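Local structure of halohydrin epoxidase A (Corynebacterium sp., 4Z9F) at residues C[128-133]-C[171-176]; C[105-110]-C[152-157]; C[11-16]-C[77-82]. The protein probably catalyses the reversible dehalogenation of vicinal halohydrins to epoxides with release of hydrogen halide, using a Rossmann-like fold related to the short-chain dehydrogenases/reductases. The protein carries 1 engineered substitution. All coordinates share one frame; numbering follows the deposited sequence.

Interaction 1 of 3, residues C[128-133]-C[171-176]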
ATOM      1  N   SER C 128       0.032 -17.129 -19.049  1.00 21.14           N
ATOM      2  CA  SER C 128       0.361 -16.545 -17.756  1.00 20.02           C
ATOM      3  C   SER C 128       1.841 -16.189 -17.731  1.00 22.84           C
ATOM      4  O   SER C 128       2.692 -16.959 -18.186  1.00 22.12           O
ATOM      5  CB  SER C 128       0.027 -17.500 -16.606  1.00 17.93           C
ATOM      6  OG  SER C 128      -1.351 -17.808 -16.568  1.00 23.14           O
ATOM      7  N   VAL C 129       2.143 -15.001 -17.226  1.00 20.48           N
ATOM      8  CA  VAL C 129       3.507 -14.550 -17.064  1.00 18.18           C
ATOM      9  C   VAL C 129       3.640 -14.226 -15.582  1.00 25.38           C
ATOM     10  O   VAL C 129       2.985 -13.298 -15.083  1.00 18.45           O
ATOM     11  CB  VAL C 129       3.831 -13.340 -17.952  1.00 22.20           C
ATOM     12  CG1 VAL C 129       5.300 -12.995 -17.884  1.00 20.68           C
ATOM     13  CG2 VAL C 129       3.417 -13.611 -19.417  1.00 20.03           C
ATOM     14  N   ILE C 130       4.438 -15.026 -14.872  1.00 21.29           N
ATOM     15  CA  ILE C 130       4.593 -14.920 -13.424  1.00 21.11           C
ATOM     16  C   ILE C 130       6.000 -14.428 -13.141  1.00 25.38           C
ATOM     17  O   ILE C 130       6.978 -15.088 -13.510  1.00 22.66           O
ATOM     18  CB  ILE C 130       4.330 -16.264 -12.734  1.00 23.10           C
ATOM     19  CG1 ILE C 130       2.918 -16.738 -13.057  1.00 22.86           C
ATOM     20  CG2 ILE C 130       4.517 -16.135 -11.224  1.00 23.37           C
ATOM     21  CD1 ILE C 130       2.712 -18.186 -12.842  1.00 18.29           C
ATOM     22  N   PHE C 131       6.107 -13.273 -12.489  1.00 20.34           N
ATOM     23  CA  PHE C 131       7.394 -12.676 -12.180  1.00 20.47           C
ATOM     24  C   PHE C 131       7.755 -13.008 -10.739  1.00 20.70           C
ATOM     25  O   PHE C 131       6.977 -12.723  -9.819  1.00 22.85           O
ATOM     26  CB  PHE C 131       7.361 -11.163 -12.398  1.00 18.17           C
ATOM     27  CG  PHE C 131       7.243 -10.768 -13.841  1.00 17.93           C
ATOM     28  CD1 PHE C 131       6.009 -10.766 -14.483  1.00 19.74           C
ATOM     29  CD2 PHE C 131       8.367 -10.376 -14.553  1.00 16.96           C
ATOM     30  CE1 PHE C 131       5.901 -10.383 -15.824  1.00 15.50           C
ATOM     31  CE2 PHE C 131       8.266 -10.007 -15.899  1.00 21.84           C
ATOM     32  CZ  PHE C 131       7.033 -10.007 -16.528  1.00 19.13           C
ATOM     33  N   ILE C 132       8.910 -13.636 -10.541  1.00 18.10           N
ATOM     34  CA  ILE C 132       9.418 -13.863  -9.193  1.00 19.50           C
ATOM     35  C   ILE C 132      10.250 -12.651  -8.816  1.00 20.51           C
ATOM     36  O   ILE C 132      11.270 -12.363  -9.452  1.00 20.30           O
ATOM     37  CB  ILE C 132      10.243 -15.155  -9.094  1.00 19.19           C
ATOM     38  CG1 ILE C 132       9.553 -16.306  -9.829  1.00 19.07           C
ATOM     39  CG2 ILE C 132      10.491 -15.503  -7.613  1.00 21.72           C
ATOM     40  CD1 ILE C 132       8.266 -16.845  -9.213  1.00 18.32           C
ATOM     41  N   THR C 133       9.800 -11.924  -7.791  1.00 21.56           N
ATOM     42  CA  THR C 133      10.450 -10.682  -7.405  1.00 19.86           C
ATOM     43  C   THR C 133      10.983 -10.858  -5.989  1.00 20.96           C
ATOM     44  O   THR C 133      11.848 -11.711  -5.754  1.00 20.47           O
ATOM     45  CB  THR C 133       9.475  -9.500  -7.538  1.00 20.19           C
ATOM     46  OG1 THR C 133       8.368  -9.648  -6.634  1.00 18.99           O
ATOM     47  CG2 THR C 133       8.920  -9.455  -8.974  1.00 19.21           C
ATOM     48  N   LEU C 171      -2.052 -13.000 -18.665  1.00 19.12           N
ATOM     49  CA  LEU C 171      -2.317 -12.682 -17.260  1.00 16.41           C
ATOM     50  C   LEU C 171      -1.008 -12.591 -16.482  1.00 18.82           C
ATOM     51  O   LEU C 171      -0.271 -13.581 -16.387  1.00 20.25           O
ATOM     52  CB  LEU C 171      -3.239 -13.735 -16.640  1.00 16.64           C
ATOM     53  CG  LEU C 171      -4.492 -14.048 -17.457  1.00 21.89           C
ATOM     54  CD1 LEU C 171      -5.311 -15.093 -16.761  1.00 18.53           C
ATOM     55  CD2 LEU C 171      -5.314 -12.788 -17.666  1.00 18.44           C
ATOM     56  N   LEU C 172      -0.719 -11.404 -15.934  1.00 20.78           N
ATOM     57  CA  LEU C 172       0.545 -11.123 -15.270  1.00 17.87           C
ATOM     58  C   LEU C 172       0.365 -11.159 -13.755  1.00 17.69           C
ATOM     59  O   LEU C 172      -0.687 -10.760 -13.237  1.00 16.02           O
ATOM     60  CB  LEU C 172       1.100  -9.757 -15.698  1.00 17.14           C
ATOM     61  CG  LEU C 172       2.008  -9.727 -16.938  1.00 24.40           C
ATOM     62  CD1 LEU C 172       1.345 -10.279 -18.208  1.00 22.36           C
ATOM     63  CD2 LEU C 172       2.559  -8.323 -17.179  1.00 22.20           C
ATOM     64  N   TYR C 173       1.392 -11.649 -13.051  1.00 16.84           N
ATOM     65  CA  TYR C 173       1.387 -11.702 -11.589  1.00 19.01           C
ATOM     66  C   TYR C 173       2.807 -11.498 -11.087  1.00 20.23           C
ATOM     67  O   TYR C 173       3.780 -11.779 -11.790  1.00 19.41           O
ATOM     68  CB  TYR C 173       0.877 -13.036 -11.023  1.00 16.40           C
ATOM     69  CG  TYR C 173      -0.391 -13.589 -11.632  1.00 20.43           C
ATOM     70  CD1 TYR C 173      -1.628 -13.370 -11.026  1.00 19.09           C
ATOM     71  CD2 TYR C 173      -0.353 -14.342 -12.802  1.00 20.20           C
ATOM     72  CE1 TYR C 173      -2.788 -13.871 -11.572  1.00 19.64           C
ATOM     73  CE2 TYR C 173      -1.506 -14.857 -13.352  1.00 20.11           C
ATOM     74  CZ  TYR C 173      -2.722 -14.613 -12.739  1.00 22.18           C
ATOM     75  OH  TYR C 173      -3.879 -15.128 -13.278  1.00 25.73           O
ATOM     76  N   ALA C 174       2.921 -11.024  -9.850  1.00 16.75           N
ATOM     77  CA  ALA C 174       4.206 -10.944  -9.173  1.00 18.23           C
ATOM     78  C   ALA C 174       4.134 -11.724  -7.870  1.00 19.44           C
ATOM     79  O   ALA C 174       3.139 -11.656  -7.147  1.00 19.33           O
ATOM     80  CB  ALA C 174       4.620  -9.492  -8.904  1.00 18.26           C
ATOM     81  N   ILE C 175       5.174 -12.497  -7.594  1.00 18.07           N
ATOM     82  CA  ILE C 175       5.317 -13.183  -6.319  1.00 18.50           C
ATOM     83  C   ILE C 175       6.509 -12.573  -5.603  1.00 18.50           C
ATOM     84  O   ILE C 175       7.571 -12.366  -6.211  1.00 19.67           O
ATOM     85  CB  ILE C 175       5.480 -14.701  -6.501  1.00 23.46           C
ATOM     86  CG1 ILE C 175       4.295 -15.260  -7.284  1.00 17.87           C
ATOM     87  CG2 ILE C 175       5.603 -15.383  -5.139  1.00 14.67           C
ATOM     88  CD1 ILE C 175       4.396 -16.740  -7.610  1.00 21.61           C
ATOM     89  N   GLY C 176       6.320 -12.242  -4.322  1.00 18.92           N
ATOM     90  CA  GLY C 176       7.350 -11.616  -3.528  1.00 19.84           C
ATOM     91  C   GLY C 176       7.756 -12.488  -2.357  1.00 17.08           C
ATOM     92  O   GLY C 176       7.189 -12.408  -1.258  1.00 19.35           O
TER
HETATM   93  O   HOH W   1      -3.346 -17.234 -15.005  1.00 20.26           O
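The F131 ring turns an edge to the neighbouring strand: Y173 O lies in the plane of the ring, 3.6 Å from F131 CD1, and the branch point of L172 comes up at the same rim by CE1. The Y173 ring stands on the opposite face of the sheet, with S128 OG near its edge and I130 CG1 slanting in 4.1 Å from Y173 CD2. One water bridges S128 OG and Y173 OH, linking the two strands at this end of the face. Further along that face, I130 CG2 packs on I175 CD1 at 3.7 Å, while V129 and L172 run side by side on the F131 face.

The backbones between them form a parallel ladder, from V129 N to L171 O through T133 N to I175 O. At its end I175 O is gripped twice by one residue. T133 N donates to I175 O at 2.8 Å. T133 OG1, turned between its own N and carbonyl carbon (chi1 64°), reaches I175 O at 2.9 Å from well above the carbonyl plane.

Strands 127-132 and 170-177 are neighbours in the sheet, joined by the crossover helix 147-165 of a beta-alpha-beta unit, which packs on the face carrying F131, T133 and L172. Helix 213-224 covers I130, Y173 and I175 from the other face, and strand 73-79 bonds along the far edge of 128-132.

Interaction 2 of 3, residues C[105-110]-C[152-157]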
ATOM      1  N   ALA C 105      19.673  -7.151 -14.276  1.00 24.83           N
ATOM      2  CA  ALA C 105      19.199  -8.507 -13.999  1.00 19.38           C
ATOM      3  C   ALA C 105      17.761  -8.520 -13.488  1.00 24.16           C
ATOM      4  O   ALA C 105      16.996  -9.454 -13.778  1.00 21.38           O
ATOM      5  CB  ALA C 105      20.122  -9.195 -12.983  1.00 21.18           C
ATOM      6  N   LEU C 106      17.375  -7.516 -12.701  1.00 21.82           N
ATOM      7  CA  LEU C 106      16.099  -7.587 -12.006  1.00 24.32           C
ATOM      8  C   LEU C 106      15.000  -6.754 -12.645  1.00 20.18           C
ATOM      9  O   LEU C 106      13.824  -6.993 -12.346  1.00 22.66           O
ATOM     10  CB  LEU C 106      16.269  -7.157 -10.543  1.00 21.92           C
ATOM     11  CG  LEU C 106      17.380  -7.915  -9.816  1.00 21.66           C
ATOM     12  CD1 LEU C 106      17.484  -7.388  -8.414  1.00 22.32           C
ATOM     13  CD2 LEU C 106      17.110  -9.427  -9.831  1.00 19.54           C
ATOM     14  N   SER C 107      15.349  -5.814 -13.531  1.00 21.79           N
ATOM     15  CA  SER C 107      14.369  -4.904 -14.111  1.00 22.25           C
ATOM     16  C   SER C 107      14.417  -4.895 -15.633  1.00 24.31           C
ATOM     17  O   SER C 107      13.373  -4.987 -16.284  1.00 24.33           O
ATOM     18  CB  SER C 107      14.586  -3.488 -13.581  1.00 24.72           C
ATOM     19  OG  SER C 107      14.725  -3.510 -12.164  1.00 25.10           O
ATOM     20  N   ILE C 108      15.610  -4.756 -16.213  1.00 20.70           N
ATOM     21  CA  ILE C 108      15.697  -4.656 -17.668  1.00 21.51           C
ATOM     22  C   ILE C 108      15.487  -6.019 -18.319  1.00 21.95           C
ATOM     23  O   ILE C 108      14.695  -6.156 -19.262  1.00 24.42           O
ATOM     24  CB  ILE C 108      17.030  -4.024 -18.088  1.00 20.38           C
ATOM     25  CG1 ILE C 108      17.175  -2.630 -17.482  1.00 18.05           C
ATOM     26  CG2 ILE C 108      17.105  -3.931 -19.615  1.00 25.76           C
ATOM     27  CD1 ILE C 108      16.218  -1.600 -18.047  1.00 21.54           C
ATOM     28  N   PHE C 109      16.188  -7.046 -17.829  1.00 19.61           N
ATOM     29  CA  PHE C 109      16.015  -8.401 -18.351  1.00 23.25           C
ATOM     30  C   PHE C 109      14.555  -8.837 -18.396  1.00 22.37           C
ATOM     31  O   PHE C 109      14.110  -9.299 -19.459  1.00 24.77           O
ATOM     32  CB  PHE C 109      16.889  -9.364 -17.527  1.00 26.06           C
ATOM     33  CG  PHE C 109      17.004 -10.753 -18.095  1.00 25.36           C
ATOM     34  CD1 PHE C 109      15.974 -11.674 -17.954  1.00 24.41           C
ATOM     35  CD2 PHE C 109      18.174 -11.157 -18.724  1.00 26.09           C
ATOM     36  CE1 PHE C 109      16.097 -12.951 -18.454  1.00 24.25           C
ATOM     37  CE2 PHE C 109      18.301 -12.436 -19.218  1.00 28.45           C
ATOM     38  CZ  PHE C 109      17.261 -13.334 -19.085  1.00 24.16           C
ATOM     39  N   PRO C 110      13.758  -8.723 -17.324  1.00 25.27           N
ATOM     40  CA  PRO C 110      12.350  -9.129 -17.448  1.00 20.06           C
ATOM     41  C   PRO C 110      11.541  -8.254 -18.403  1.00 17.21           C
ATOM     42  O   PRO C 110      10.637  -8.771 -19.066  1.00 22.20           O
ATOM     43  CB  PRO C 110      11.821  -9.049 -16.006  1.00 22.91           C
ATOM     44  CG  PRO C 110      12.816  -8.191 -15.263  1.00 23.89           C
ATOM     45  CD  PRO C 110      14.130  -8.430 -15.924  1.00 21.41           C
ATOM     46  N   ALA C 152      11.086  -3.427  -7.053  1.00 17.96           N
ATOM     47  CA  ALA C 152       9.842  -2.651  -7.083  1.00 20.01           C
ATOM     48  C   ALA C 152       9.486  -2.223  -8.501  1.00 20.12           C
ATOM     49  O   ALA C 152       8.302  -2.138  -8.845  1.00 18.47           O
ATOM     50  CB  ALA C 152       9.948  -1.425  -6.172  1.00 16.67           C
ATOM     51  N   ALA C 153      10.487  -1.925  -9.327  1.00 19.15           N
ATOM     52  CA  ALA C 153      10.190  -1.587 -10.719  1.00 20.94           C
ATOM     53  C   ALA C 153       9.448  -2.725 -11.407  1.00 21.29           C
ATOM     54  O   ALA C 153       8.480  -2.492 -12.137  1.00 18.87           O
ATOM     55  CB  ALA C 153      11.479  -1.245 -11.478  1.00 18.95           C
ATOM     56  N   THR C 154       9.866  -3.967 -11.160  1.00 20.10           N
ATOM     57  CA  THR C 154       9.253  -5.104 -11.834  1.00 20.61           C
ATOM     58  C   THR C 154       7.888  -5.459 -11.246  1.00 18.74           C
ATOM     59  O   THR C 154       7.005  -5.949 -11.959  1.00 17.44           O
ATOM     60  CB  THR C 154      10.214  -6.292 -11.795  1.00 21.07           C
ATOM     61  OG1 THR C 154      11.419  -5.920 -12.471  1.00 19.44           O
ATOM     62  CG2 THR C 154       9.629  -7.489 -12.464  1.00 17.62           C
ATOM     63  N   VAL C 155       7.668  -5.190  -9.966  1.00 21.98           N
ATOM     64  CA  VAL C 155       6.311  -5.323  -9.459  1.00 17.56           C
ATOM     65  C   VAL C 155       5.402  -4.302 -10.132  1.00 14.99           C
ATOM     66  O   VAL C 155       4.274  -4.617 -10.521  1.00 17.69           O
ATOM     67  CB  VAL C 155       6.298  -5.178  -7.927  1.00 18.91           C
ATOM     68  CG1 VAL C 155       4.863  -5.244  -7.402  1.00 17.35           C
ATOM     69  CG2 VAL C 155       7.147  -6.282  -7.282  1.00 16.27           C
ATOM     70  N   ALA C 156       5.880  -3.062 -10.265  1.00 18.55           N
ATOM     71  CA  ALA C 156       5.107  -2.012 -10.924  1.00 20.10           C
ATOM     72  C   ALA C 156       4.899  -2.315 -12.400  1.00 20.57           C
ATOM     73  O   ALA C 156       3.876  -1.922 -12.980  1.00 19.94           O
ATOM     74  CB  ALA C 156       5.817  -0.666 -10.756  1.00 20.69           C
ATOM     75  N   LEU C 157       5.854  -3.002 -13.028  1.00 17.59           N
ATOM     76  CA  LEU C 157       5.649  -3.433 -14.409  1.00 21.38           C
ATOM     77  C   LEU C 157       4.469  -4.393 -14.501  1.00 20.32           C
ATOM     78  O   LEU C 157       3.606  -4.254 -15.377  1.00 18.55           O
ATOM     79  CB  LEU C 157       6.925  -4.076 -14.948  1.00 20.01           C
ATOM     80  CG  LEU C 157       6.836  -4.832 -16.284  1.00 18.37           C
ATOM     81  CD1 LEU C 157       6.801  -3.843 -17.435  1.00 19.00           C
ATOM     82  CD2 LEU C 157       8.026  -5.769 -16.403  1.00 18.38           C
TER
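T154 points toward helix 105-110 and puts its hydroxyl on the main chain there: T154 OG1 donates to L106 O at 2.6 Å. The bond arrives in the carbonyl plane, on a lone pair, with a C=O...O angle of 141°. The torsion explains the aim. With OG1 beside the backbone N and anti to the carbonyl carbon (chi1 -60°), the methyl CG2 swings the other way, to the F131 side, and the oxygen is left facing helix 105-110.

Around that oxygen the partners come from several directions. S107 CA lies 3.5 Å from T154 OG1, and the P110 ring crosses the threonine side chain at about a right angle, its CG 3.9 Å from T154 OG1. S107 leans past the threonine towards the preceding turn of the other helix, so that S107 OG touches A153 CB at 4.0 Å. The L106 side chain leads off instead to Y147, A150 and R151. The axes of the two short segments are 8.8 Å apart and inclined at 35°. Helices 96-123 and 147-165 lie side by side on one face of the sheet and meet a neighbouring subunit, A156 touching A152 of that chain, consistent with the long-helix interface classic for short-chain dehydrogenases/reductases.

In a regular alpha-helix L106 O would take the N-H of residue 110, but P110 has none to give; the wide pi-type turn at 105-108 and the kink at P110 are consistent with this. The threonine hydroxyl supplies a donor to the carbonyl at this break. In the reverse direction S107 OG hydrogen-bonds to A150 O, so a buried hydroxyl of each helix donates to a main-chain carbonyl of the other.

Interaction 3 of 3, residues C[11-16]-C[77-82]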
ATOM      1  N   HIS C  11      18.184 -21.553  -9.941  1.00 23.44           N
ATOM      2  CA  HIS C  11      18.355 -20.570  -8.887  1.00 22.94           C
ATOM      3  C   HIS C  11      17.000 -20.104  -8.373  1.00 27.16           C
ATOM      4  O   HIS C  11      15.966 -20.316  -9.016  1.00 25.69           O
ATOM      5  CB  HIS C  11      19.167 -19.378  -9.394  1.00 24.12           C
ATOM      6  CG  HIS C  11      20.523 -19.757  -9.900  1.00 24.49           C
ATOM      7  ND1 HIS C  11      21.613 -19.891  -9.070  1.00 25.76           N
ATOM      8  CD2 HIS C  11      20.958 -20.056 -11.147  1.00 26.64           C
ATOM      9  CE1 HIS C  11      22.666 -20.249  -9.785  1.00 28.11           C
ATOM     10  NE2 HIS C  11      22.296 -20.352 -11.048  1.00 28.93           N
ATOM     11  N   PHE C  12      17.024 -19.483  -7.185  1.00 24.42           N
ATOM     12  CA  PHE C  12      15.844 -18.831  -6.616  1.00 22.90           C
ATOM     13  C   PHE C  12      14.625 -19.761  -6.644  1.00 23.10           C
ATOM     14  O   PHE C  12      14.652 -20.860  -6.078  1.00 22.79           O
ATOM     15  CB  PHE C  12      15.586 -17.527  -7.383  1.00 25.25           C
ATOM     16  CG  PHE C  12      14.838 -16.470  -6.603  1.00 24.10           C
ATOM     17  CD1 PHE C  12      14.646 -16.581  -5.233  1.00 21.48           C
ATOM     18  CD2 PHE C  12      14.323 -15.361  -7.256  1.00 19.62           C
ATOM     19  CE1 PHE C  12      13.960 -15.596  -4.533  1.00 23.84           C
ATOM     20  CE2 PHE C  12      13.639 -14.378  -6.564  1.00 21.19           C
ATOM     21  CZ  PHE C  12      13.452 -14.496  -5.196  1.00 23.17           C
ATOM     22  N   ALA C  13      13.554 -19.349  -7.309  1.00 21.84           N
ATOM     23  CA  ALA C  13      12.359 -20.170  -7.400  1.00 19.17           C
ATOM     24  C   ALA C  13      12.382 -21.134  -8.578  1.00 21.08           C
ATOM     25  O   ALA C  13      11.397 -21.850  -8.790  1.00 21.99           O
ATOM     26  CB  ALA C  13      11.113 -19.278  -7.492  1.00 19.98           C
ATOM     27  N   GLY C  14      13.473 -21.176  -9.338  1.00 22.31           N
ATOM     28  CA  GLY C  14      13.570 -22.040 -10.499  1.00 23.82           C
ATOM     29  C   GLY C  14      13.262 -23.498 -10.210  1.00 22.34           C
ATOM     30  O   GLY C  14      12.331 -24.081 -10.774  1.00 27.60           O
ATOM     31  N   PRO C  15      14.035 -24.121  -9.314  1.00 23.08           N
ATOM     32  CA  PRO C  15      13.801 -25.550  -9.028  1.00 22.32           C
ATOM     33  C   PRO C  15      12.384 -25.870  -8.594  1.00 22.65           C
ATOM     34  O   PRO C  15      11.826 -26.898  -9.001  1.00 20.08           O
ATOM     35  CB  PRO C  15      14.823 -25.844  -7.919  1.00 22.52           C
ATOM     36  CG  PRO C  15      15.954 -24.916  -8.235  1.00 23.56           C
ATOM     37  CD  PRO C  15      15.310 -23.649  -8.752  1.00 23.37           C
ATOM     38  N   ALA C  16      11.770 -25.011  -7.783  1.00 22.27           N
ATOM     39  CA  ALA C  16      10.401 -25.278  -7.352  1.00 20.40           C
ATOM     40  C   ALA C  16       9.436 -25.231  -8.530  1.00 20.30           C
ATOM     41  O   ALA C  16       8.520 -26.059  -8.626  1.00 22.36           O
ATOM     42  CB  ALA C  16       9.984 -24.272  -6.272  1.00 21.31           C
ATOM     43  N   VAL C  77       7.515 -18.300 -16.355  1.00 22.06           N
ATOM     44  CA  VAL C  77       7.972 -17.943 -15.018  1.00 20.29           C
ATOM     45  C   VAL C  77       9.240 -17.128 -15.187  1.00 22.63           C
ATOM     46  O   VAL C  77      10.300 -17.670 -15.522  1.00 20.49           O
ATOM     47  CB  VAL C  77       8.221 -19.171 -14.136  1.00 18.84           C
ATOM     48  CG1 VAL C  77       8.793 -18.721 -12.795  1.00 21.90           C
ATOM     49  CG2 VAL C  77       6.939 -19.945 -13.916  1.00 19.13           C
ATOM     50  N   SER C  78       9.129 -15.821 -14.982  1.00 19.20           N
ATOM     51  CA  SER C  78      10.274 -14.923 -15.090  1.00 20.33           C
ATOM     52  C   SER C  78      10.949 -14.895 -13.728  1.00 24.13           C
ATOM     53  O   SER C  78      10.641 -14.066 -12.874  1.00 23.06           O
ATOM     54  CB  SER C  78       9.839 -13.534 -15.523  1.00 17.85           C
ATOM     55  OG  SER C  78      10.967 -12.713 -15.751  1.00 20.05           O
ATOM     56  N   ASN C  79      11.881 -15.821 -13.530  1.00 21.43           N
ATOM     57  CA  ASN C  79      12.501 -16.066 -12.230  1.00 19.31           C
ATOM     58  C   ASN C  79      13.830 -15.313 -12.188  1.00 22.39           C
ATOM     59  O   ASN C  79      14.917 -15.876 -12.334  1.00 27.28           O
ATOM     60  CB  ASN C  79      12.650 -17.567 -12.023  1.00 19.87           C
ATOM     61  CG  ASN C  79      13.502 -17.921 -10.839  1.00 25.15           C
ATOM     62  OD1 ASN C  79      13.170 -17.609  -9.689  1.00 23.36           O
ATOM     63  ND2 ASN C  79      14.600 -18.614 -11.106  1.00 23.25           N
ATOM     64  N   ASP C  80      13.738 -14.003 -11.992  1.00 22.00           N
ATOM     65  CA  ASP C  80      14.916 -13.156 -12.054  1.00 22.03           C
ATOM     66  C   ASP C  80      15.626 -13.130 -10.705  1.00 24.23           C
ATOM     67  O   ASP C  80      14.987 -13.182  -9.652  1.00 24.08           O
ATOM     68  CB  ASP C  80      14.521 -11.751 -12.502  1.00 21.63           C
ATOM     69  CG  ASP C  80      13.781 -11.772 -13.837  1.00 25.51           C
ATOM     70  OD1 ASP C  80      14.456 -11.972 -14.870  1.00 24.85           O
ATOM     71  OD2 ASP C  80      12.535 -11.630 -13.854  1.00 21.91           O
ATOM     72  N   TYR C  81      16.955 -13.084 -10.753  1.00 24.71           N
ATOM     73  CA  TYR C  81      17.785 -13.105  -9.558  1.00 23.82           C
ATOM     74  C   TYR C  81      19.144 -12.535  -9.931  1.00 24.94           C
ATOM     75  O   TYR C  81      19.485 -12.421 -11.110  1.00 24.98           O
ATOM     76  CB  TYR C  81      17.911 -14.523  -8.988  1.00 24.99           C
ATOM     77  CG  TYR C  81      19.202 -15.212  -9.382  1.00 26.46           C
ATOM     78  CD1 TYR C  81      20.226 -15.394  -8.455  1.00 28.93           C
ATOM     79  CD2 TYR C  81      19.415 -15.651 -10.683  1.00 27.84           C
ATOM     80  CE1 TYR C  81      21.418 -16.010  -8.813  1.00 25.96           C
ATOM     81  CE2 TYR C  81      20.598 -16.272 -11.045  1.00 25.97           C
ATOM     82  CZ  TYR C  81      21.590 -16.450 -10.106  1.00 26.92           C
ATOM     83  OH  TYR C  81      22.769 -17.057 -10.470  1.00 27.95           O
ATOM     84  N   ILE C  82      19.901 -12.133  -8.917  1.00 25.51           N
ATOM     85  CA  ILE C  82      21.276 -11.697  -9.139  1.00 28.47           C
ATOM     86  C   ILE C  82      22.134 -12.471  -8.141  1.00 28.70           C
ATOM     87  O   ILE C  82      21.662 -12.779  -7.035  1.00 28.06           O
ATOM     88  CB  ILE C  82      21.415 -10.165  -9.023  1.00 25.75           C
ATOM     89  CG1 ILE C  82      22.797  -9.702  -9.504  1.00 31.27           C
ATOM     90  CG2 ILE C  82      21.120  -9.679  -7.595  1.00 27.94           C
ATOM     91  CD1 ILE C  82      22.894  -8.215  -9.796  1.00 28.06           C
TER
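The tight turn after the first strand, leading into helix 14-23, is the place where Rossmann-fold dehydrogenases carry their glycine-rich nucleotide loop, and here the side-chain amide of N79 is its polar tie to strand 73-79. N79, its CG anti to the backbone N (chi1 169°), uses both ends of that amide. N79 ND2 donates to H11 O at 3.0 Å from above the carbonyl plane, and N79 OD1 accepts from A13 N at 3.0 Å. H11 O is shared, for G14 N closes the type II' turn onto it at 2.7 Å. F12, inside the turn, lays its CB against N79 OD1, and the edge of its ring meets the next carbonyl, F12 CD2 lying 3.3 Å from D80 O.

Beside it, H11 and Y81 form an offset stack, ring planes 12° apart and centroids 4.4 Å apart. The slip is large enough that Y81 OH sits over the middle of the imidazole face, while H11 CB makes a CH-pi contact 3.8 Å from the centroid of the Y81 ring. H8 adds an edge-to-face ring to Y81, Y185 does the same for F12, and R151 bonds to D80 O.

N79, on the C-terminal side of the fourth strand, is consistent with the first-turn-bracing asparagine of the NNAG-type motif in short-chain dehydrogenases/reductases. T7, F12 and G14 match the T-x4-F-x-G motif of halohydrin dehalogenases, which replaces the glycine-rich nucleotide motif of the reductases.

Overall arrangement
From the N terminus, interaction 3 closes first: the chain leaves 11-16, runs through helix 14-23, strands 27-30 and 52-53 and their helices, and returns at 77-82. The other two come after it and cross each other. Segment 105-110 opens interaction 2, 128-133 opens interaction 1, 152-157 closes interaction 2, and 171-176 closes interaction 1. Strands 73-79 and 127-132 are neighbours, so interactions 3 and 1 share one sheet through probable bonds I130 O to S78 N and I132 N to S78 O. F131 joins interactions 1 and 2, wedged against P110 and T154. D80 meets F109 and P110, tying helix 96-123 to the C-terminal side of strand 73-79.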